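Local coordinates for hypothetical protein Atu2684 (Agrobacterium tumefaciens, PDB 2AXO) that is of unknown function but belongs to a thioredoxin-clan family and carries a disulfide-forming CXXC motif, consistent with a role in thiol-disulfide chemistry, at residues I119-D124 with D139-E144; Y102-A107 with L237-N242; P59-L64 with M197-S202. One frame throughout, in Å; residues are numbered along the deposited sequence.

Overall arrangement
Interactions 1 and 2 meet beside the hairpin turn at 119-124: Ile119 and Gly122 pack on Tyr104, so one turn serves both. Interaction 3 lies apart, its centre about 21 Å from that of interaction 1 and about 23 Å from that of interaction 2. Interaction 1 is the buried one, an aromatic ring of helix 131-143 plugged against the hairpin of the thioredoxin-like sheet. The other two are partly buried and join helices of that region to the antiparallel sheet that holds strands 196-212 and 232-241. Their chemistry is more polar: a direct amide-to-phenol bond in interaction 2, two bridging waters in interaction 3.

Interaction 1 (I119-D124 with D139-E144); sequences ILNGRD and DAFKRE
The turn of the hairpin formed by strands 117-120 and 124-127 is packed against by Phe141, which reaches it from near the end of helix 131-143 and meets Leu120, Asn121, Arg123 and Asp124 with its ring. With CG beside the backbone N (chi1 -76°), the phenyl group is carried off the helix, and the far rim of the ring, CE1, CZ and CE2, lies against the turn. Arg123 lies along one face: its CD stands 4.0 Å from the centroid of the Phe141 ring and 22° off the normal, a CH-pi contact, while Arg123 CB approaches Phe141 CZ at 3.7 Å. Because the arginine chain runs extended from CG to NE, its methylenes pass over the ring and the guanidinium continues beyond it, inclined at 41° to the phenyl plane, where NE makes a weak hydrogen bond to Gln146 O.

The strands belong to a four-stranded mixed sheet (74-79, 45-50, 117-120, 124-127); a hairpin followed by helix 131-143 is consistent with the thioredoxin-like fold of the family's clan, and the contact ties that hairpin to that helix. Asn121 and Gly122 both have positive phi, as in a type I' turn, a backbone that these two residue types accept readily; Arg123 and Asp124 then face Leu120 together in a classic beta bulge. Leu120 O receives Arg123 N at 2.8 Å within the turn and also sits obliquely to the ring. Leu120 CB touches Phe141 CE2 at 4.1 Å, as suits an apolar residue buried under the helix. At the edge of the ring, near its plane, Asp124 CB comes within 4.1 Å of Phe141 CZ, and its carboxylate turns instead to a salt bridge with Arg137 one helical turn earlier than Phe141.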
loop_
_atom_site.group_PDB
_atom_site.type_symbol
_atom_site.label_atom_id
_atom_site.label_comp_id
_atom_site.label_asym_id
_atom_site.label_seq_id
_atom_site.Cartn_x
_atom_site.Cartn_y
_atom_site.Cartn_z
ATOM N N ILE A 119 7.521 13.793 0.805
ATOM C CA ILE A 119 8.794 13.420 0.207
ATOM C C ILE A 119 9.410 14.737 -0.261
ATOM O O ILE A 119 8.768 15.506 -0.975
ATOM C CB ILE A 119 8.583 12.454 -0.992
ATOM C CG1 ILE A 119 7.846 11.188 -0.526
ATOM C CG2 ILE A 119 9.923 12.101 -1.625
ATOM C CD1 ILE A 119 8.595 10.376 0.530
ATOM N N LEU A 120 10.644 15.006 0.158
ATOM C CA LEU A 120 11.303 16.261 -0.189
ATOM C C LEU A 120 12.399 16.092 -1.249
ATOM O O LEU A 120 13.347 15.325 -1.060
ATOM C CB LEU A 120 11.873 16.894 1.089
ATOM C CG LEU A 120 10.926 16.950 2.303
ATOM C CD1 LEU A 120 11.644 17.607 3.467
ATOM C CD2 LEU A 120 9.659 17.726 1.964
ATOM N N ASN A 121 12.262 16.815 -2.360
ATOM C CA ASN A 121 13.213 16.745 -3.476
ATOM C C ASN A 121 13.439 15.299 -3.913
ATOM O O ASN A 121 14.481 14.974 -4.483
ATOM C CB ASN A 121 14.574 17.352 -3.090
ATOM C CG ASN A 121 14.541 18.866 -2.949
ATOM O OD1 ASN A 121 15.578 19.495 -2.694
ATOM N ND2 ASN A 121 13.368 19.460 -3.104
ATOM N N GLY A 122 12.466 14.438 -3.636
ATOM C CA GLY A 122 12.593 13.039 -3.994
ATOM C C GLY A 122 13.744 12.346 -3.282
ATOM O O GLY A 122 14.082 11.212 -3.626
ATOM N N ARG A 123 14.313 13.020 -2.276
ATOM C CA ARG A 123 15.471 12.528 -1.514
ATOM C C ARG A 123 15.230 11.985 -0.103
ATOM O O ARG A 123 16.001 11.152 0.367
ATOM C CB ARG A 123 16.524 13.643 -1.390
ATOM C CG ARG A 123 17.187 14.088 -2.683
ATOM C CD ARG A 123 18.114 15.280 -2.426
ATOM N NE ARG A 123 18.788 15.737 -3.639
ATOM C CZ ARG A 123 19.880 15.180 -4.155
ATOM N NH1 ARG A 123 20.440 14.140 -3.560
ATOM N NH2 ARG A 123 20.409 15.660 -5.278
ATOM N N ASP A 124 14.190 12.457 0.578
ATOM C CA ASP A 124 13.926 12.012 1.944
ATOM C C ASP A 124 12.457 12.197 2.312
ATOM O O ASP A 124 11.702 12.844 1.583
ATOM C CB ASP A 124 14.804 12.810 2.911
ATOM C CG ASP A 124 14.949 12.139 4.272
ATOM O OD1 ASP A 124 15.499 12.783 5.188
ATOM O OD2 ASP A 124 14.526 10.978 4.422
ATOM N N ASP A 139 16.359 23.510 3.047
ATOM C CA ASP A 139 17.469 24.447 3.178
ATOM C C ASP A 139 18.778 23.673 3.300
ATOM O O ASP A 139 19.792 24.044 2.706
ATOM C CB ASP A 139 17.263 25.321 4.417
ATOM C CG ASP A 139 18.342 26.366 4.575
ATOM O OD1 ASP A 139 18.476 27.216 3.672
ATOM O OD2 ASP A 139 19.049 26.338 5.605
ATOM N N ALA A 140 18.747 22.591 4.075
ATOM C CA ALA A 140 19.926 21.752 4.265
ATOM C C ALA A 140 20.364 21.179 2.922
ATOM O O ALA A 140 21.560 21.060 2.646
ATOM C CB ALA A 140 19.619 20.619 5.243
ATOM N N PHE A 141 19.392 20.811 2.091
ATOM C CA PHE A 141 19.706 20.271 0.774
ATOM C C PHE A 141 20.404 21.326 -0.075
ATOM O O PHE A 141 21.429 21.050 -0.699
ATOM C CB PHE A 141 18.439 19.805 0.048
ATOM C CG PHE A 141 17.891 18.499 0.550
ATOM C CD1 PHE A 141 18.732 17.412 0.766
ATOM C CD2 PHE A 141 16.530 18.346 0.776
ATOM C CE1 PHE A 141 18.221 16.189 1.202
ATOM C CE2 PHE A 141 16.010 17.131 1.211
ATOM C CZ PHE A 141 16.859 16.052 1.424
ATOM N N LYS A 142 19.844 22.534 -0.096
ATOM C CA LYS A 142 20.414 23.631 -0.880
ATOM C C LYS A 142 21.857 23.938 -0.479
ATOM O O LYS A 142 22.719 24.133 -1.339
ATOM C CB LYS A 142 19.572 24.903 -0.718
ATOM C CG LYS A 142 20.137 26.112 -1.468
ATOM C CD LYS A 142 19.501 27.415 -1.004
ATOM C CE LYS A 142 20.060 28.619 -1.766
ATOM N NZ LYS A 142 21.550 28.726 -1.672
ATOM N N ARG A 143 22.106 23.988 0.826
ATOM C CA ARG A 143 23.435 24.280 1.359
ATOM C C ARG A 143 24.453 23.221 0.940
ATOM O O ARG A 143 25.662 23.455 0.977
ATOM C CB ARG A 143 23.379 24.384 2.892
ATOM C CG ARG A 143 22.602 25.603 3.409
ATOM C CD ARG A 143 22.163 25.442 4.867
ATOM N NE ARG A 143 23.241 25.640 5.838
ATOM C CZ ARG A 143 23.782 26.820 6.132
ATOM N NH1 ARG A 143 23.351 27.921 5.528
ATOM N NH2 ARG A 143 24.751 26.902 7.038
ATOM N N GLU A 144 23.959 22.055 0.537
ATOM C CA GLU A 144 24.837 20.975 0.108
ATOM C C GLU A 144 24.827 20.825 -1.409
ATOM O O GLU A 144 25.417 19.894 -1.954
ATOM C CB GLU A 144 24.417 19.659 0.764
ATOM C CG GLU A 144 24.838 19.518 2.222
ATOM C CD GLU A 144 26.344 19.606 2.399
ATOM O OE1 GLU A 144 27.070 19.099 1.526
ATOM O OE2 GLU A 144 26.803 20.167 3.414
#

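Interaction 2 (Y102-A107 with L237-N242); sequences YGYMRA and LLQTAN
The ring of Tyr104 and the amide of Gln239 meet with their planes 46° apart, neither stacked nor perpendicular. Over one face of the tyrosine ring lies Ile119, whose CG2 is 3.6 Å from Tyr104 CE1; from the other side of the ring plane the glutamine approaches obliquely. Gln239 NE2 donates to Tyr104 OH at 2.8 Å with an N-H...O angle of 152°, and the hydroxyl lies close to the amide plane, 13° out of it. The glutamine reaches this far because its CG is anti to the backbone N and the chain stays extended beyond it. NE2 is also bonded to Ala248 O, and OE1 to Arg100 NH2, so partners at both ends of the amide fix its rotation in a buried place. Long and able to both donate and accept, glutamine suits this junction; the phenol likewise brings an apolar ring and one polar atom, which makes a further, weak hydrogen bond to Glu47 OE1. At the more exposed end of the contact, the small Ala107 lets the amide end of Asn242 come up against the helix, the two CA atoms being 6.9 Å apart. Helix 95-107 is thereby fastened to the end of strand 232-241, next to strand 247-257, while its Tyr102 and Arg106 face Tyr82 of the second subunit.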
loop_
_atom_site.group_PDB
_atom_site.type_symbol
_atom_site.label_atom_id
_atom_site.label_comp_id
_atom_site.label_asym_id
_atom_site.label_seq_id
_atom_site.Cartn_x
_atom_site.Cartn_y
_atom_site.Cartn_z
ATOM N N TYR A 102 5.140 3.812 -3.086
ATOM C CA TYR A 102 5.868 2.550 -2.930
ATOM C C TYR A 102 7.255 2.701 -3.543
ATOM O O TYR A 102 8.250 2.230 -2.992
ATOM C CB TYR A 102 5.149 1.392 -3.637
ATOM C CG TYR A 102 3.798 1.041 -3.070
ATOM C CD1 TYR A 102 3.528 1.186 -1.712
ATOM C CD2 TYR A 102 2.803 0.505 -3.887
ATOM C CE1 TYR A 102 2.300 0.806 -1.178
ATOM C CE2 TYR A 102 1.575 0.118 -3.360
ATOM C CZ TYR A 102 1.335 0.271 -2.003
ATOM O OH TYR A 102 0.134 -0.137 -1.470
ATOM N N GLY A 103 7.308 3.353 -4.699
ATOM C CA GLY A 103 8.575 3.567 -5.369
ATOM C C GLY A 103 9.527 4.299 -4.449
ATOM O O GLY A 103 10.712 3.973 -4.374
ATOM N N TYR A 104 9.003 5.301 -3.749
ATOM C CA TYR A 104 9.811 6.069 -2.820
ATOM C C TYR A 104 10.215 5.218 -1.625
ATOM O O TYR A 104 11.353 5.300 -1.158
ATOM C CB TYR A 104 9.057 7.317 -2.351
ATOM C CG TYR A 104 9.207 8.500 -3.287
ATOM C CD1 TYR A 104 10.467 8.925 -3.701
ATOM C CD2 TYR A 104 8.091 9.209 -3.737
ATOM C CE1 TYR A 104 10.618 10.031 -4.542
ATOM C CE2 TYR A 104 8.225 10.316 -4.578
ATOM C CZ TYR A 104 9.488 10.723 -4.975
ATOM O OH TYR A 104 9.628 11.823 -5.790
HETATM N N MSE A 105 9.291 4.403 -1.127
HETATM C CA MSE A 105 9.598 3.532 0.005
HETATM C C MSE A 105 10.837 2.710 -0.326
HETATM O O MSE A 105 11.791 2.664 0.448
HETATM C CB MSE A 105 8.434 2.579 0.294
HETATM C CG MSE A 105 8.769 1.490 1.317
HETATM SE SE MSE A 105 7.438 0.078 1.380
HETATM C CE MSE A 105 7.968 -0.837 -0.227
ATOM N N ARG A 106 10.813 2.057 -1.482
ATOM C CA ARG A 106 11.934 1.233 -1.901
ATOM C C ARG A 106 13.214 2.039 -2.061
ATOM O O ARG A 106 14.251 1.662 -1.521
ATOM C CB ARG A 106 11.606 0.520 -3.211
ATOM C CG ARG A 106 10.436 -0.444 -3.109
ATOM C CD ARG A 106 10.355 -1.327 -4.341
ATOM N NE ARG A 106 9.935 -0.606 -5.537
ATOM C CZ ARG A 106 8.672 -0.310 -5.826
ATOM N NH1 ARG A 106 7.696 -0.673 -5.001
ATOM N NH2 ARG A 106 8.381 0.336 -6.945
ATOM N N ALA A 107 13.147 3.147 -2.793
ATOM C CA ALA A 107 14.329 3.980 -3.000
ATOM C C ALA A 107 14.913 4.473 -1.682
ATOM O O ALA A 107 16.130 4.540 -1.524
ATOM C CB ALA A 107 13.987 5.173 -3.893
ATOM N N LEU A 237 8.937 17.649 -13.179
ATOM C CA LEU A 237 9.957 17.201 -12.249
ATOM C C LEU A 237 11.085 16.535 -13.023
ATOM O O LEU A 237 10.855 15.553 -13.728
ATOM C CB LEU A 237 9.360 16.203 -11.248
ATOM C CG LEU A 237 8.115 16.647 -10.466
ATOM C CD1 LEU A 237 7.609 15.501 -9.605
ATOM C CD2 LEU A 237 8.441 17.867 -9.596
ATOM N N LEU A 238 12.296 17.082 -12.927
ATOM C CA LEU A 238 13.433 16.469 -13.615
ATOM C C LEU A 238 13.951 15.495 -12.568
ATOM O O LEU A 238 14.757 15.854 -11.705
ATOM C CB LEU A 238 14.494 17.515 -13.959
ATOM C CG LEU A 238 15.657 17.022 -14.835
ATOM C CD1 LEU A 238 15.138 16.505 -16.176
ATOM C CD2 LEU A 238 16.626 18.168 -15.047
ATOM N N GLN A 239 13.487 14.253 -12.661
ATOM C CA GLN A 239 13.813 13.249 -11.667
ATOM C C GLN A 239 14.723 12.091 -12.049
ATOM O O GLN A 239 14.499 11.393 -13.037
ATOM C CB GLN A 239 12.489 12.722 -11.090
ATOM C CG GLN A 239 12.607 11.743 -9.937
ATOM C CD GLN A 239 11.319 11.634 -9.135
ATOM O OE1 GLN A 239 10.211 11.681 -9.688
ATOM N NE2 GLN A 239 11.458 11.465 -7.827
ATOM N N THR A 240 15.760 11.902 -11.240
ATOM C CA THR A 240 16.707 10.816 -11.443
ATOM C C THR A 240 16.090 9.558 -10.841
ATOM O O THR A 240 15.073 9.619 -10.154
ATOM C CB THR A 240 18.041 11.088 -10.723
ATOM O OG1 THR A 240 17.831 11.117 -9.301
ATOM C CG2 THR A 240 18.619 12.415 -11.167
ATOM N N ALA A 241 16.722 8.418 -11.094
ATOM C CA ALA A 241 16.244 7.146 -10.582
ATOM C C ALA A 241 17.435 6.352 -10.063
ATOM O O ALA A 241 18.577 6.608 -10.457
ATOM C CB ALA A 241 15.542 6.377 -11.686
ATOM N N ASN A 242 17.179 5.408 -9.164
ATOM C CA ASN A 242 18.262 4.592 -8.624
ATOM C C ASN A 242 18.505 3.390 -9.539
ATOM O O ASN A 242 17.919 3.302 -10.618
ATOM C CB ASN A 242 17.934 4.137 -7.194
ATOM C CG ASN A 242 16.751 3.180 -7.126
ATOM O OD1 ASN A 242 16.292 2.837 -6.038
ATOM N ND2 ASN A 242 16.263 2.741 -8.277
#

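Interaction 3 (P59-L64 with M197-S202); sequences PADEAL and MSYWHS
The carboxylate plane of Asp61 stands almost perpendicular, 82°, to the ring of Tyr199. The aspartate meets the tyrosine at its edge: Asp61 OD2 lies near the ring plane, 3.5 Å from Tyr199 CE1. Tyr199 CG stands beside its backbone N (chi1 -71°), which lays the ring along the helix and carries the hydroxyl past the carboxylate. There a water lying in the ring plane joins the two, accepting from Tyr199 OH at 2.6 Å and donating to Asp61 OD2 at 2.8 Å. The other carboxylate oxygen, OD1, is bonded to Thr50 OG1, which ties the aspartate to the end of strand 45-50.

One helical turn on, Leu64 points its CD2 at Trp200 O, 4.3 Å away, while the indole of Trp200 swings off toward Arg65 and Ile68 on the same helix. A second water links backbones, donating to Asp61 O and accepting from Trp200 N at 3.2 Å. Helix 58-70, which follows the Cys54-Cys57 disulfide as the first helix does in thioredoxin-like folds, rests on strand 196-212 by direct packing, while the polar links between the two segments run through water. Aromatic C-H edges carry slight positive charge, so the ring edge probably suits a carboxylate oxygen, and tyrosine also supplies the hydroxyl that orients the bridging water.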
loop_
_atom_site.group_PDB
_atom_site.type_symbol
_atom_site.label_atom_id
_atom_site.label_comp_id
_atom_site.label_asym_id
_atom_site.label_seq_id
_atom_site.Cartn_x
_atom_site.Cartn_y
_atom_site.Cartn_z
ATOM N N PRO A 59 -3.974 18.098 9.056
ATOM C CA PRO A 59 -2.904 19.020 9.444
ATOM C C PRO A 59 -1.847 19.166 8.341
ATOM O O PRO A 59 -1.351 20.267 8.077
ATOM C CB PRO A 59 -2.341 18.375 10.705
ATOM C CG PRO A 59 -3.541 17.728 11.305
ATOM C CD PRO A 59 -4.203 17.092 10.108
ATOM N N ALA A 60 -1.512 18.046 7.703
ATOM C CA ALA A 60 -0.520 18.031 6.629
ATOM C C ALA A 60 -1.068 18.692 5.372
ATOM O O ALA A 60 -0.324 19.301 4.608
ATOM C CB ALA A 60 -0.109 16.600 6.325
ATOM N N ASP A 61 -2.373 18.552 5.160
ATOM C CA ASP A 61 -3.023 19.146 4.005
ATOM C C ASP A 61 -2.963 20.659 4.130
ATOM O O ASP A 61 -2.753 21.362 3.145
ATOM C CB ASP A 61 -4.481 18.699 3.915
ATOM C CG ASP A 61 -4.620 17.197 3.764
ATOM O OD1 ASP A 61 -3.823 16.603 3.007
ATOM O OD2 ASP A 61 -5.535 16.621 4.391
ATOM N N GLU A 62 -3.157 21.152 5.351
ATOM C CA GLU A 62 -3.117 22.588 5.614
ATOM C C GLU A 62 -1.696 23.090 5.392
ATOM O O GLU A 62 -1.483 24.140 4.785
ATOM C CB GLU A 62 -3.541 22.884 7.059
ATOM C CG GLU A 62 -3.425 24.358 7.450
ATOM C CD GLU A 62 -3.538 24.589 8.953
ATOM O OE1 GLU A 62 -4.599 24.274 9.535
ATOM O OE2 GLU A 62 -2.559 25.087 9.553
ATOM N N ALA A 63 -0.727 22.327 5.889
ATOM C CA ALA A 63 0.674 22.681 5.744
ATOM C C ALA A 63 0.990 22.915 4.273
ATOM O O ALA A 63 1.553 23.948 3.897
ATOM C CB ALA A 63 1.557 21.563 6.296
ATOM N N LEU A 64 0.619 21.951 3.435
ATOM C CA LEU A 64 0.881 22.061 2.002
ATOM C C LEU A 64 0.192 23.274 1.385
ATOM O O LEU A 64 0.789 23.999 0.588
ATOM C CB LEU A 64 0.423 20.796 1.275
ATOM C CG LEU A 64 0.731 20.725 -0.226
ATOM C CD1 LEU A 64 2.243 20.643 -0.456
ATOM C CD2 LEU A 64 0.046 19.501 -0.811
HETATM N N MSE A 197 -14.756 19.746 2.223
HETATM C CA MSE A 197 -13.336 19.971 2.462
HETATM C C MSE A 197 -12.649 20.301 1.144
HETATM O O MSE A 197 -13.079 19.855 0.078
HETATM C CB MSE A 197 -12.684 18.735 3.093
HETATM C CG MSE A 197 -13.009 18.547 4.567
HETATM SE SE MSE A 197 -11.977 17.148 5.431
HETATM C CE MSE A 197 -10.363 18.145 5.808
ATOM N N SER A 198 -11.583 21.086 1.221
ATOM C CA SER A 198 -10.848 21.484 0.031
ATOM C C SER A 198 -9.427 20.935 0.006
ATOM O O SER A 198 -8.723 20.959 1.013
ATOM C CB SER A 198 -10.811 23.009 -0.066
ATOM O OG SER A 198 -9.919 23.431 -1.082
ATOM N N TYR A 199 -9.019 20.436 -1.157
ATOM C CA TYR A 199 -7.680 19.893 -1.354
ATOM C C TYR A 199 -7.031 20.649 -2.500
ATOM O O TYR A 199 -7.708 21.033 -3.449
ATOM C CB TYR A 199 -7.755 18.401 -1.680
ATOM C CG TYR A 199 -8.163 17.561 -0.496
ATOM C CD1 TYR A 199 -7.235 17.202 0.480
ATOM C CD2 TYR A 199 -9.485 17.146 -0.335
ATOM C CE1 TYR A 199 -7.615 16.450 1.587
ATOM C CE2 TYR A 199 -9.874 16.396 0.771
ATOM C CZ TYR A 199 -8.937 16.053 1.723
ATOM O OH TYR A 199 -9.316 15.303 2.809
ATOM N N TRP A 200 -5.722 20.858 -2.408
ATOM C CA TRP A 200 -4.996 21.602 -3.433
ATOM C C TRP A 200 -3.907 20.787 -4.109
ATOM O O TRP A 200 -3.256 19.959 -3.476
ATOM C CB TRP A 200 -4.373 22.863 -2.824
ATOM C CG TRP A 200 -5.395 23.867 -2.370
ATOM C CD1 TRP A 200 -6.191 23.789 -1.263
ATOM C CD2 TRP A 200 -5.775 25.061 -3.058
ATOM N NE1 TRP A 200 -7.049 24.864 -1.223
ATOM C CE2 TRP A 200 -6.813 25.660 -2.312
ATOM C CE3 TRP A 200 -5.338 25.686 -4.233
ATOM C CZ2 TRP A 200 -7.429 26.851 -2.709
ATOM C CZ3 TRP A 200 -5.949 26.870 -4.627
ATOM C CH2 TRP A 200 -6.983 27.441 -3.863
ATOM N N HIS A 201 -3.724 21.043 -5.402
ATOM C CA HIS A 201 -2.724 20.373 -6.223
ATOM C C HIS A 201 -2.795 18.844 -6.164
ATOM O O HIS A 201 -1.773 18.163 -6.112
ATOM C CB HIS A 201 -1.321 20.886 -5.853
ATOM C CG HIS A 201 -1.074 22.307 -6.267
ATOM N ND1 HIS A 201 0.190 22.836 -6.414
ATOM C CD2 HIS A 201 -1.938 23.300 -6.596
ATOM C CE1 HIS A 201 0.096 24.091 -6.822
ATOM N NE2 HIS A 201 -1.183 24.396 -6.940
ATOM N N SER A 202 -4.022 18.328 -6.189
ATOM C CA SER A 202 -4.287 16.895 -6.161
ATOM C C SER A 202 -3.933 16.280 -7.515
ATOM O O SER A 202 -4.599 16.530 -8.525
ATOM C CB SER A 202 -5.763 16.631 -5.839
ATOM O OG SER A 202 -6.096 17.085 -4.541
HETATM O O HOH W 1 -7.443 14.629 4.548
HETATM O O HOH W 2 -4.195 20.444 0.357
#